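Local coordinates for LPXTG cell wall surface protein (Streptococcus gordonii, PDB 4IGB), which probably acts as a cell-wall-anchored surface adhesin, this chain being its N-terminal part with two successive beta-rich domains, at residues M69-L74 and T135-S140; E334-F339 and G369-V374. All blocks are in the same frame, centred on the assembly; numbering follows the deposited sequence.

Contact 1: M69-L74 and T135-S140; sequences MENFTL and TVEFFS
F138 stands with CG between its own backbone N and carbonyl carbon (chi1 77°), and this tight rotamer sets its ring across L74. CD2 of F138 lies 3.5 Å from CG of L74, the two side chains meeting at about a right angle, while CE2 of F138 touches CB of F72 at 3.7 Å. In F139, CG is instead anti to the backbone N (chi1 177°), and its side chain lies beside that of F72, pointing the same way, with the ring planes 46° apart. CD2 of F139 comes to 3.3 Å from CD1 of F72. Both F138 and F139 also meet F111 edge-to-face, and F139 reaches L90 and L92, so the two phenylalanines join the strand pair to the neighbouring sheet.

The register slips by one residue between F72 and T73, which places F138 and F139 both opposite F72. F72 N donates to F139 O at 2.8 Å, but the F72 carbonyl oxygen receives two weak bonds, from F138 N and F139 N. Farther along, L74 and V136 form a regular hydrogen-bonded pair, L74 N to V136 O at 2.8 Å and V136 N to L74 O at 2.9 Å.

The other face, with N71, T73, E137 and S140, carries the polar groups. The N71 amide and the E137 carboxylate approach from opposite directions, nearly coplanar; the modelled separation of ND2 and OE2 is too short for its detail to be trusted. T135 OG1 gives a weak hydrogen bond to OG1 of T73, their side chains crossing obliquely.

With two residues, F138 and F139, set against the single F72, this is a classic beta bulge in an antiparallel pair, here inside a six-stranded sheet whose F72, L74, V136 and F139 side packs on strands 84-100 and 103-118 as in a beta sandwich.

Contact 2: E334-F339 and G369-V374; sequences EMVQKF and GQTVTV
Q370 reaches across to the backbone carbonyl of F339, and its side chain follows that oxygen all the way out. CB lies 3.3 Å from F339 O; CG and CD stay a little farther from the same oxygen; and at the tip NE2 donates to it at 2.9 Å. The chain bends at chi2 (-67°), which turns the amide back to F339. The donor stands above the carbonyl plane of F339, not on a lone pair, and NE2 has a second acceptor in L343 O. Q370 also offers its own carbonyl: F339 N donates to Q370 O at 3.0 Å, so main chain and side chain both tie the two residues.

G369 and Q370 have the backbone angles of the two corner residues of a type II' turn, joining strand 363-368 to 371-376 in a tight beta hairpin. Strand 333-338 adds antiparallel to it and is flanked on its other edge by 409-417, within the sheet-rich N2 domain, which is consistent with an immunoglobulin-like adhesin fold.

Onward from the turn the ladder is regular. Q337 and V372 exchange backbone bonds, and so do M335 and V374, with M335 N to V374 O at 2.8 Å. A water donates to both M335 O and V372 O, 2.7 Å from each, giving these carbonyls a further partner. On the M335 side of the sheet, CG2 of V372 meets the edge of the F339 ring in plane, 4.0 Å from CE2. Q337 NE2 donates to N411 OD1, while OE1 sits above one face of the F339 ring, offset toward its rim. On the opposite face, V336 lies alongside T373, its CG2 3.9 Å from T373 OG1.

Overall arrangement
Contact 1 and contact 2 come one after the other along the chain and belong to different parts of it, the Sgo0707 N-terminal domain and the N2 domain. Their centres are 50 Å apart and their nearest atoms about 35 Å, on opposite sides of the chain's centre, so neither touches the other. Each joins two antiparallel strands, but contact 1 is buried and broken by a bulge, whereas contact 2 runs in even register and is only partly buried. The sodium ion bound by D198, D200 and T248 lies in the N-terminal domain with contact 1; none of these three residues belongs to either contact.

Contact 1: M69-L74 and T135-S140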
ATOM      1  N   MET B  69       3.706   5.503 -23.343  1.00 21.19           N
ATOM      2  CA  MET B  69       4.541   4.811 -22.374  1.00 19.56           C
ATOM      3  C   MET B  69       5.810   5.605 -22.104  1.00 25.10           C
ATOM      4  O   MET B  69       6.364   6.246 -23.002  1.00 20.69           O
ATOM      5  CB  MET B  69       4.929   3.428 -22.911  1.00 24.03           C
ATOM      6  CG  MET B  69       6.079   2.759 -22.166  1.00 26.71           C
ATOM      7  SD  MET B  69       6.511   1.137 -22.836  1.00 21.61           S
ATOM      8  CE  MET B  69       5.148   0.152 -22.212  1.00 17.66           C
ATOM      9  N   GLU B  70       6.268   5.559 -20.861  1.00 22.70           N
ATOM     10  CA  GLU B  70       7.600   6.047 -20.553  1.00 18.23           C
ATOM     11  C   GLU B  70       8.444   4.839 -20.220  1.00 16.80           C
ATOM     12  O   GLU B  70       8.131   4.082 -19.294  1.00 16.38           O
ATOM     13  CB  GLU B  70       7.578   7.061 -19.409  1.00 13.67           C
ATOM     14  CG  GLU B  70       8.928   7.796 -19.215  1.00 21.42           C
ATOM     15  CD  GLU B  70       9.212   8.837 -20.286  1.00 20.16           C
ATOM     16  OE1 GLU B  70       8.308   9.158 -21.088  1.00 20.12           O
ATOM     17  OE2 GLU B  70      10.350   9.349 -20.321  1.00 23.18           O
ATOM     18  N   ASN B  71       9.513   4.656 -20.989  1.00 17.33           N
ATOM     19  CA  ASN B  71      10.307   3.437 -20.926  1.00 22.25           C
ATOM     20  C   ASN B  71      11.695   3.665 -20.378  1.00 24.13           C
ATOM     21  O   ASN B  71      12.305   4.700 -20.635  1.00 21.91           O
ATOM     22  CB  ASN B  71      10.445   2.801 -22.311  1.00 14.50           C
ATOM     23  CG  ASN B  71      10.823   1.341 -22.233  1.00 19.05           C
ATOM     24  OD1 ASN B  71      11.600   0.861 -23.056  1.00 29.86           O
ATOM     25  ND2 ASN B  71      10.288   0.624 -21.246  1.00 19.03           N
ATOM     26  N   PHE B  72      12.207   2.676 -19.654  1.00 19.61           N
ATOM     27  CA  PHE B  72      13.526   2.791 -19.044  1.00 18.87           C
ATOM     28  C   PHE B  72      14.342   1.538 -19.290  1.00 17.14           C
ATOM     29  O   PHE B  72      13.916   0.416 -18.961  1.00 20.57           O
ATOM     30  CB  PHE B  72      13.409   3.029 -17.537  1.00 16.37           C
ATOM     31  CG  PHE B  72      12.695   4.293 -17.167  1.00 17.36           C
ATOM     32  CD1 PHE B  72      11.308   4.349 -17.171  1.00 14.17           C
ATOM     33  CD2 PHE B  72      13.411   5.423 -16.782  1.00 21.07           C
ATOM     34  CE1 PHE B  72      10.649   5.513 -16.798  1.00 17.50           C
ATOM     35  CE2 PHE B  72      12.758   6.588 -16.433  1.00 16.63           C
ATOM     36  CZ  PHE B  72      11.374   6.634 -16.435  1.00 15.34           C
ATOM     37  N   THR B  73      15.522   1.721 -19.858  1.00 15.31           N
ATOM     38  CA  THR B  73      16.424   0.598 -20.055  1.00 14.13           C
ATOM     39  C   THR B  73      17.779   0.898 -19.451  1.00 20.53           C
ATOM     40  O   THR B  73      18.061   2.034 -19.076  1.00 16.76           O
ATOM     41  CB  THR B  73      16.592   0.271 -21.553  1.00 19.82           C
ATOM     42  OG1 THR B  73      17.317   1.325 -22.193  1.00 15.97           O
ATOM     43  CG2 THR B  73      15.212   0.088 -22.229  1.00 18.77           C
ATOM     44  N   LEU B  74      18.611  -0.137 -19.363  1.00 22.00           N
ATOM     45  CA  LEU B  74      19.946  -0.045 -18.798  1.00 17.60           C
ATOM     46  C   LEU B  74      20.990  -0.332 -19.879  1.00 22.81           C
ATOM     47  O   LEU B  74      20.919  -1.346 -20.567  1.00 22.02           O
ATOM     48  CB  LEU B  74      20.089  -1.050 -17.647  1.00 13.54           C
ATOM     49  CG  LEU B  74      19.402  -0.654 -16.344  1.00 15.19           C
ATOM     50  CD1 LEU B  74      19.299  -1.835 -15.396  1.00 17.59           C
ATOM     51  CD2 LEU B  74      20.146   0.524 -15.684  1.00 15.52           C
ATOM     52  N   THR B 135      21.042  -2.095 -24.949  1.00 28.24           N
ATOM     53  CA  THR B 135      20.424  -1.913 -23.643  1.00 23.33           C
ATOM     54  C   THR B 135      19.553  -3.097 -23.246  1.00 32.10           C
ATOM     55  O   THR B 135      19.263  -3.978 -24.065  1.00 25.62           O
ATOM     56  CB  THR B 135      19.584  -0.626 -23.584  1.00 26.47           C
ATOM     57  OG1 THR B 135      18.406  -0.790 -24.382  1.00 30.08           O
ATOM     58  CG2 THR B 135      20.378   0.576 -24.080  1.00 22.62           C
ATOM     59  N   VAL B 136      19.150  -3.117 -21.978  1.00 20.35           N
ATOM     60  CA  VAL B 136      18.269  -4.156 -21.472  1.00 19.62           C
ATOM     61  C   VAL B 136      17.089  -3.491 -20.758  1.00 23.12           C
ATOM     62  O   VAL B 136      17.257  -2.515 -20.021  1.00 24.48           O
ATOM     63  CB  VAL B 136      19.022  -5.120 -20.519  1.00 25.15           C
ATOM     64  CG1 VAL B 136      18.062  -6.045 -19.799  1.00 15.96           C
ATOM     65  CG2 VAL B 136      20.072  -5.928 -21.281  1.00 29.47           C
ATOM     66  N   GLU B 137      15.896  -4.018 -20.992  1.00 26.17           N
ATOM     67  CA  GLU B 137      14.671  -3.492 -20.405  1.00 27.03           C
ATOM     68  C   GLU B 137      14.631  -3.748 -18.894  1.00 21.53           C
ATOM     69  O   GLU B 137      15.036  -4.815 -18.434  1.00 18.33           O
ATOM     70  CB  GLU B 137      13.477  -4.175 -21.078  1.00 20.48           C
ATOM     71  CG  GLU B 137      12.113  -3.682 -20.617  1.00 19.81           C
ATOM     72  CD  GLU B 137      11.744  -2.325 -21.205  1.00 25.56           C
ATOM     73  OE1 GLU B 137      12.187  -1.999 -22.331  1.00 20.72           O
ATOM     74  OE2 GLU B 137      11.006  -1.573 -20.529  1.00 26.57           O
ATOM     75  N   PHE B 138      14.142  -2.789 -18.116  1.00 22.23           N
ATOM     76  CA  PHE B 138      13.852  -3.096 -16.714  1.00 19.77           C
ATOM     77  C   PHE B 138      12.562  -2.502 -16.155  1.00 17.95           C
ATOM     78  O   PHE B 138      12.019  -3.024 -15.189  1.00 16.05           O
ATOM     79  CB  PHE B 138      15.046  -2.781 -15.795  1.00 17.28           C
ATOM     80  CG  PHE B 138      15.236  -1.323 -15.499  1.00 19.11           C
ATOM     81  CD1 PHE B 138      14.770  -0.781 -14.311  1.00 22.13           C
ATOM     82  CD2 PHE B 138      15.908  -0.491 -16.396  1.00 15.64           C
ATOM     83  CE1 PHE B 138      14.958   0.563 -14.027  1.00 20.81           C
ATOM     84  CE2 PHE B 138      16.089   0.853 -16.118  1.00 14.77           C
ATOM     85  CZ  PHE B 138      15.627   1.382 -14.934  1.00 15.97           C
ATOM     86  N   PHE B 139      12.057  -1.435 -16.768  1.00 18.64           N
ATOM     87  CA  PHE B 139      10.963  -0.685 -16.165  1.00 13.09           C
ATOM     88  C   PHE B 139      10.228   0.201 -17.157  1.00 23.40           C
ATOM     89  O   PHE B 139      10.845   0.851 -18.006  1.00 16.32           O
ATOM     90  CB  PHE B 139      11.519   0.179 -15.015  1.00 14.68           C
ATOM     91  CG  PHE B 139      10.497   1.069 -14.360  1.00 16.22           C
ATOM     92  CD1 PHE B 139       9.533   0.540 -13.512  1.00 17.62           C
ATOM     93  CD2 PHE B 139      10.517   2.442 -14.572  1.00 19.96           C
ATOM     94  CE1 PHE B 139       8.602   1.359 -12.884  1.00 15.86           C
ATOM     95  CE2 PHE B 139       9.581   3.272 -13.944  1.00 20.81           C
ATOM     96  CZ  PHE B 139       8.627   2.728 -13.111  1.00 12.26           C
ATOM     97  N   SER B 140       8.902   0.247 -17.037  1.00 14.88           N
ATOM     98  CA  SER B 140       8.124   1.173 -17.853  1.00 15.83           C
ATOM     99  C   SER B 140       6.913   1.629 -17.083  1.00 16.93           C
ATOM    100  O   SER B 140       6.470   0.967 -16.131  1.00 17.89           O
ATOM    101  CB  SER B 140       7.693   0.544 -19.195  1.00 14.92           C
ATOM    102  OG  SER B 140       6.749  -0.500 -18.991  1.00 25.08           O
TER

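Contact 2: E334-F339 and G369-V374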
ATOM      1  N   GLU B 334     -10.449  -0.172  17.568  1.00 14.00           N
ATOM      2  CA  GLU B 334     -10.391   0.737  18.696  1.00 17.88           C
ATOM      3  C   GLU B 334     -10.650   2.148  18.210  1.00 19.10           C
ATOM      4  O   GLU B 334     -10.432   2.466  17.040  1.00 18.70           O
ATOM      5  CB  GLU B 334      -9.023   0.652  19.385  1.00 21.84           C
ATOM      6  CG  GLU B 334      -8.586  -0.771  19.687  1.00 30.01           C
ATOM      7  CD  GLU B 334      -7.235  -0.849  20.402  1.00 48.12           C
ATOM      8  OE1 GLU B 334      -6.599   0.210  20.619  1.00 30.31           O
ATOM      9  OE2 GLU B 334      -6.811  -1.983  20.745  1.00 41.58           O
ATOM     10  N   MET B 335     -11.140   2.985  19.116  1.00 19.62           N
ATOM     11  CA  MET B 335     -11.335   4.391  18.840  1.00 19.02           C
ATOM     12  C   MET B 335     -10.606   5.127  19.944  1.00 25.45           C
ATOM     13  O   MET B 335     -10.808   4.839  21.128  1.00 16.93           O
ATOM     14  CB  MET B 335     -12.821   4.752  18.866  1.00 18.17           C
ATOM     15  CG  MET B 335     -13.664   3.962  17.874  1.00 19.32           C
ATOM     16  SD  MET B 335     -13.865   2.248  18.369  1.00 21.86           S
ATOM     17  CE  MET B 335     -15.278   1.792  17.331  1.00 16.57           C
ATOM     18  N   VAL B 336      -9.751   6.061  19.544  1.00 18.80           N
ATOM     19  CA  VAL B 336      -8.883   6.774  20.466  1.00 19.39           C
ATOM     20  C   VAL B 336      -9.308   8.225  20.509  1.00 20.06           C
ATOM     21  O   VAL B 336      -9.272   8.912  19.488  1.00 20.58           O
ATOM     22  CB  VAL B 336      -7.411   6.751  19.997  1.00 27.91           C
ATOM     23  CG1 VAL B 336      -6.548   7.599  20.921  1.00 22.46           C
ATOM     24  CG2 VAL B 336      -6.874   5.332  19.936  1.00 18.64           C
ATOM     25  N   GLN B 337      -9.719   8.678  21.687  1.00 19.46           N
ATOM     26  CA  GLN B 337     -10.012  10.088  21.921  1.00 23.25           C
ATOM     27  C   GLN B 337      -8.876  10.708  22.724  1.00 30.05           C
ATOM     28  O   GLN B 337      -8.202  10.027  23.501  1.00 24.75           O
ATOM     29  CB  GLN B 337     -11.302  10.244  22.730  1.00 23.93           C
ATOM     30  CG  GLN B 337     -12.481  10.792  21.968  1.00 30.16           C
ATOM     31  CD  GLN B 337     -12.334  12.251  21.533  1.00 30.81           C
ATOM     32  OE1 GLN B 337     -11.247  12.830  21.578  1.00 30.97           O
ATOM     33  NE2 GLN B 337     -13.449  12.848  21.102  1.00 22.42           N
ATOM     34  N   LYS B 338      -8.660  12.002  22.547  1.00 22.36           N
ATOM     35  CA  LYS B 338      -7.771  12.709  23.456  1.00 25.56           C
ATOM     36  C   LYS B 338      -8.343  14.090  23.680  1.00 26.37           C
ATOM     37  O   LYS B 338      -8.607  14.825  22.737  1.00 25.54           O
ATOM     38  CB  LYS B 338      -6.340  12.784  22.913  1.00 27.60           C
ATOM     39  CG  LYS B 338      -5.364  13.442  23.886  1.00 43.23           C
ATOM     40  CD  LYS B 338      -3.944  13.486  23.324  1.00 45.98           C
ATOM     41  CE  LYS B 338      -2.996  14.217  24.267  1.00 57.50           C
ATOM     42  NZ  LYS B 338      -1.782  14.702  23.541  1.00 60.22           N
ATOM     43  N   PHE B 339      -8.560  14.433  24.937  1.00 26.30           N
ATOM     44  CA  PHE B 339      -9.286  15.656  25.246  1.00 24.12           C
ATOM     45  C   PHE B 339      -8.383  16.807  25.617  1.00 25.11           C
ATOM     46  O   PHE B 339      -7.436  16.642  26.382  1.00 21.58           O
ATOM     47  CB  PHE B 339     -10.281  15.392  26.374  1.00 18.88           C
ATOM     48  CG  PHE B 339     -11.333  14.377  26.012  1.00 30.54           C
ATOM     49  CD1 PHE B 339     -12.347  14.699  25.119  1.00 26.34           C
ATOM     50  CD2 PHE B 339     -11.302  13.100  26.552  1.00 22.27           C
ATOM     51  CE1 PHE B 339     -13.315  13.763  24.785  1.00 26.21           C
ATOM     52  CE2 PHE B 339     -12.265  12.172  26.223  1.00 22.74           C
ATOM     53  CZ  PHE B 339     -13.273  12.508  25.337  1.00 17.80           C
ATOM     54  N   GLY B 369      -4.640   9.512  31.448  1.00 33.46           N
ATOM     55  CA  GLY B 369      -4.646  10.961  31.467  1.00 30.07           C
ATOM     56  C   GLY B 369      -5.827  11.501  30.683  1.00 32.17           C
ATOM     57  O   GLY B 369      -6.976  11.161  30.970  1.00 29.42           O
ATOM     58  N   GLN B 370      -5.535  12.335  29.690  1.00 24.22           N
ATOM     59  CA  GLN B 370      -6.545  12.894  28.795  1.00 24.83           C
ATOM     60  C   GLN B 370      -6.925  11.975  27.617  1.00 31.44           C
ATOM     61  O   GLN B 370      -7.831  12.290  26.845  1.00 24.01           O
ATOM     62  CB  GLN B 370      -6.075  14.254  28.273  1.00 29.46           C
ATOM     63  CG  GLN B 370      -5.984  15.325  29.371  1.00 24.25           C
ATOM     64  CD  GLN B 370      -7.352  15.708  29.920  1.00 28.39           C
ATOM     65  OE1 GLN B 370      -7.767  15.223  30.974  1.00 25.80           O
ATOM     66  NE2 GLN B 370      -8.050  16.588  29.214  1.00 21.97           N
ATOM     67  N   THR B 371      -6.242  10.843  27.472  1.00 28.71           N
ATOM     68  CA  THR B 371      -6.582   9.909  26.397  1.00 28.07           C
ATOM     69  C   THR B 371      -7.573   8.843  26.842  1.00 27.99           C
ATOM     70  O   THR B 371      -7.362   8.176  27.847  1.00 24.22           O
ATOM     71  CB  THR B 371      -5.341   9.216  25.842  1.00 21.27           C
ATOM     72  OG1 THR B 371      -4.474  10.201  25.281  1.00 25.23           O
ATOM     73  CG2 THR B 371      -5.729   8.208  24.760  1.00 20.21           C
ATOM     74  N   VAL B 372      -8.654   8.685  26.083  1.00 22.43           N
ATOM     75  CA  VAL B 372      -9.635   7.644  26.368  1.00 23.04           C
ATOM     76  C   VAL B 372      -9.835   6.735  25.162  1.00 26.64           C
ATOM     77  O   VAL B 372     -10.174   7.200  24.069  1.00 24.90           O
ATOM     78  CB  VAL B 372     -10.987   8.230  26.799  1.00 25.22           C
ATOM     79  CG1 VAL B 372     -12.030   7.111  26.927  1.00 24.76           C
ATOM     80  CG2 VAL B 372     -10.830   8.973  28.111  1.00 26.04           C
ATOM     81  N   THR B 373      -9.614   5.442  25.360  1.00 17.53           N
ATOM     82  CA  THR B 373      -9.608   4.499  24.249  1.00 26.60           C
ATOM     83  C   THR B 373     -10.697   3.453  24.395  1.00 27.37           C
ATOM     84  O   THR B 373     -10.789   2.775  25.413  1.00 26.07           O
ATOM     85  CB  THR B 373      -8.243   3.806  24.111  1.00 28.11           C
ATOM     86  OG1 THR B 373      -7.251   4.787  23.799  1.00 27.84           O
ATOM     87  CG2 THR B 373      -8.268   2.750  23.005  1.00 20.26           C
ATOM     88  N   VAL B 374     -11.530   3.333  23.373  1.00 24.80           N
ATOM     89  CA  VAL B 374     -12.536   2.284  23.351  1.00 22.68           C
ATOM     90  C   VAL B 374     -12.061   1.140  22.470  1.00 21.50           C
ATOM     91  O   VAL B 374     -11.663   1.355  21.329  1.00 19.40           O
ATOM     92  CB  VAL B 374     -13.886   2.799  22.844  1.00 21.50           C
ATOM     93  CG1 VAL B 374     -14.859   1.630  22.667  1.00 23.41           C
ATOM     94  CG2 VAL B 374     -14.431   3.839  23.799  1.00 20.40           C
TER
HETATM   95  O   HOH W   1     -12.351   6.496  22.668  1.00 20.16           O